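Local coordinates for protein Rbam17540 (Bacillus amyloliquefaciens, PDB 2YOX) that is a copper-dependent CBM33-type lytic polysaccharide monooxygenase, probably cleaving crystalline polysaccharides such as chitin by oxidation, at residues A[79-84]-A[173-178]. Numbering follows the deposited sequence.
Sequences VKQNIR and IDVNLT
Backbone hydrogen bonds join Q81 and I83, running parallel, to residues 173-178: Q81 N donates to D174 O, N176 N to Q81 O (2.9 Å), I83 N to N176 O (2.8 Å), and T178 N to I83 O. The Q81 side chain adds to this pairing. With CG held between its backbone N and carbonyl carbon (chi1 55°), the chain folds back and NE2 reaches D174 O at 3.3 Å, meeting that carbonyl from the face opposite Q81 N; NE2 also donates to V8 O. Replacing Q81 by alanine would remove NE2, and D174 O would probably be left with the backbone donor of Q81 while V8 O lost its side-chain mate. Through the backbone bonds, strand 81-83 adds a short parallel edge to the mixed sheet of the immunoglobulin-like beta-sandwich core of this monooxygenase family, along the C-terminal strand. Beside Q81, on the same face, I83 CG2 packs tightly on L177 CD1 (3.4 Å). On the other face N82 and N176 lie side by side, their amide planes 53° apart, and ND2 of N176 donates to N82 OD1 from above the carbonyl plane of N82 (3.2 Å). A water links V79 O to D174 OD2, which also forms a salt bridge with R10, while OD1 is hydrogen-bonded to Y153 OH.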
loop_
_atom_site.group_PDB
_atom_site.type_symbol
_atom_site.label_atom_id
_atom_site.label_comp_id
_atom_site.label_asym_id
_atom_site.label_seq_id
_atom_site.Cartn_x
_atom_site.Cartn_y
_atom_site.Cartn_z
ATOM N N VAL A 79 -11.760 -5.309 -2.098
ATOM C CA VAL A 79 -12.520 -4.389 -2.995
ATOM C C VAL A 79 -11.545 -3.779 -4.015
ATOM O O VAL A 79 -10.540 -3.143 -3.644
ATOM C CB VAL A 79 -13.245 -3.269 -2.218
ATOM C CG1 VAL A 79 -14.014 -2.384 -3.164
ATOM C CG2 VAL A 79 -14.187 -3.808 -1.120
ATOM N N LYS A 80 -11.845 -3.991 -5.294
ATOM C CA LYS A 80 -11.080 -3.385 -6.407
ATOM C C LYS A 80 -11.690 -2.024 -6.754
ATOM O O LYS A 80 -12.900 -1.776 -6.628
ATOM C CB LYS A 80 -11.099 -4.267 -7.663
ATOM C CG LYS A 80 -10.304 -5.564 -7.589
ATOM C CD LYS A 80 -10.965 -6.571 -6.685
ATOM C CE LYS A 80 -10.396 -7.967 -6.867
ATOM N NZ LYS A 80 -11.039 -8.903 -5.888
ATOM N N GLN A 81 -10.846 -1.120 -7.196
ATOM C CA GLN A 81 -11.361 0.120 -7.764
ATOM C C GLN A 81 -10.781 0.272 -9.137
ATOM O O GLN A 81 -9.617 -0.081 -9.402
ATOM C CB GLN A 81 -10.950 1.315 -6.932
ATOM C CG GLN A 81 -9.443 1.397 -6.721
ATOM C CD GLN A 81 -9.088 1.819 -5.347
ATOM O OE1 GLN A 81 -9.184 3.004 -5.048
ATOM N NE2 GLN A 81 -8.651 0.882 -4.505
ATOM N N ASN A 82 -11.577 0.828 -10.017
ATOM C CA ASN A 82 -11.145 0.966 -11.411
ATOM C C ASN A 82 -10.052 1.967 -11.563
ATOM O O ASN A 82 -10.105 3.061 -10.989
ATOM C CB ASN A 82 -12.314 1.402 -12.323
ATOM C CG ASN A 82 -13.280 0.273 -12.618
ATOM O OD1 ASN A 82 -13.080 -0.869 -12.216
ATOM N ND2 ASN A 82 -14.342 0.590 -13.353
ATOM N N ILE A 83 -9.055 1.613 -12.359
ATOM C CA ILE A 83 -7.994 2.551 -12.663
ATOM C C ILE A 83 -7.676 2.382 -14.155
ATOM O O ILE A 83 -7.736 1.270 -14.670
ATOM C CB ILE A 83 -6.764 2.325 -11.746
ATOM C CG1 ILE A 83 -6.315 3.645 -11.099
ATOM C CG2 ILE A 83 -5.622 1.620 -12.451
ATOM C CD1 ILE A 83 -7.114 3.998 -9.858
ATOM N N ARG A 84 -7.378 3.485 -14.829
ATOM C CA ARG A 84 -6.937 3.454 -16.233
ATOM C C ARG A 84 -5.397 3.505 -16.347
ATOM O O ARG A 84 -4.724 4.168 -15.581
ATOM C CB ARG A 84 -7.700 4.510 -17.094
ATOM C CG ARG A 84 -7.094 5.879 -17.359
ATOM C CD ARG A 84 -7.183 6.771 -16.134
ATOM N NE ARG A 84 -6.595 8.094 -16.310
ATOM C CZ ARG A 84 -5.307 8.341 -16.566
ATOM N NH1 ARG A 84 -4.419 7.356 -16.701
ATOM N NH2 ARG A 84 -4.894 9.597 -16.694
ATOM N N ILE A 173 -2.693 -1.392 -2.893
ATOM C CA ILE A 173 -3.911 -0.877 -3.520
ATOM C C ILE A 173 -4.401 -1.926 -4.527
ATOM O O ILE A 173 -3.658 -2.340 -5.419
ATOM C CB ILE A 173 -3.660 0.443 -4.266
ATOM C CG1 ILE A 173 -2.998 1.499 -3.363
ATOM C CG2 ILE A 173 -4.957 1.037 -4.828
ATOM C CD1 ILE A 173 -2.260 2.547 -4.161
ATOM N N ASP A 174 -5.661 -2.326 -4.380
ATOM C CA ASP A 174 -6.288 -3.314 -5.245
ATOM C C ASP A 174 -6.966 -2.620 -6.380
ATOM O O ASP A 174 -7.865 -1.831 -6.151
ATOM C CB ASP A 174 -7.312 -4.136 -4.447
ATOM C CG ASP A 174 -6.661 -4.906 -3.315
ATOM O OD1 ASP A 174 -6.007 -5.906 -3.621
ATOM O OD2 ASP A 174 -6.790 -4.492 -2.128
ATOM N N VAL A 175 -6.565 -2.923 -7.606
ATOM C CA VAL A 175 -7.067 -2.182 -8.766
ATOM C C VAL A 175 -7.626 -3.101 -9.846
ATOM O O VAL A 175 -7.221 -4.263 -9.998
ATOM C CB VAL A 175 -5.991 -1.231 -9.358
ATOM C CG1 VAL A 175 -5.616 -0.141 -8.361
ATOM C CG2 VAL A 175 -4.746 -1.983 -9.771
ATOM N N ASN A 176 -8.639 -2.598 -10.535
ATOM C CA ASN A 176 -9.062 -3.198 -11.778
ATOM C C ASN A 176 -8.594 -2.254 -12.858
ATOM O O ASN A 176 -9.110 -1.152 -12.974
ATOM C CB ASN A 176 -10.572 -3.391 -11.845
ATOM C CG ASN A 176 -10.997 -4.050 -13.143
ATOM O OD1 ASN A 176 -10.390 -5.019 -13.580
ATOM N ND2 ASN A 176 -12.039 -3.509 -13.774
ATOM N N LEU A 177 -7.570 -2.702 -13.593
ATOM C CA LEU A 177 -6.882 -1.910 -14.610
ATOM C C LEU A 177 -7.567 -2.100 -15.948
ATOM O O LEU A 177 -7.704 -3.225 -16.434
ATOM C CB LEU A 177 -5.404 -2.357 -14.757
ATOM C CG LEU A 177 -4.238 -1.465 -14.365
ATOM C CD1 LEU A 177 -4.129 -1.391 -12.859
ATOM C CD2 LEU A 177 -2.948 -2.020 -14.956
ATOM N N THR A 178 -7.983 -0.993 -16.531
ATOM C CA THR A 178 -8.501 -0.938 -17.887
ATOM C C THR A 178 -7.493 -0.193 -18.774
ATOM O O THR A 178 -6.605 0.527 -18.274
ATOM C CB THR A 178 -9.837 -0.191 -17.881
ATOM O OG1 THR A 178 -9.613 1.165 -17.468
ATOM C CG2 THR A 178 -10.822 -0.864 -16.904
HETATM O O HOH W 1 -8.945 -3.147 -1.375
#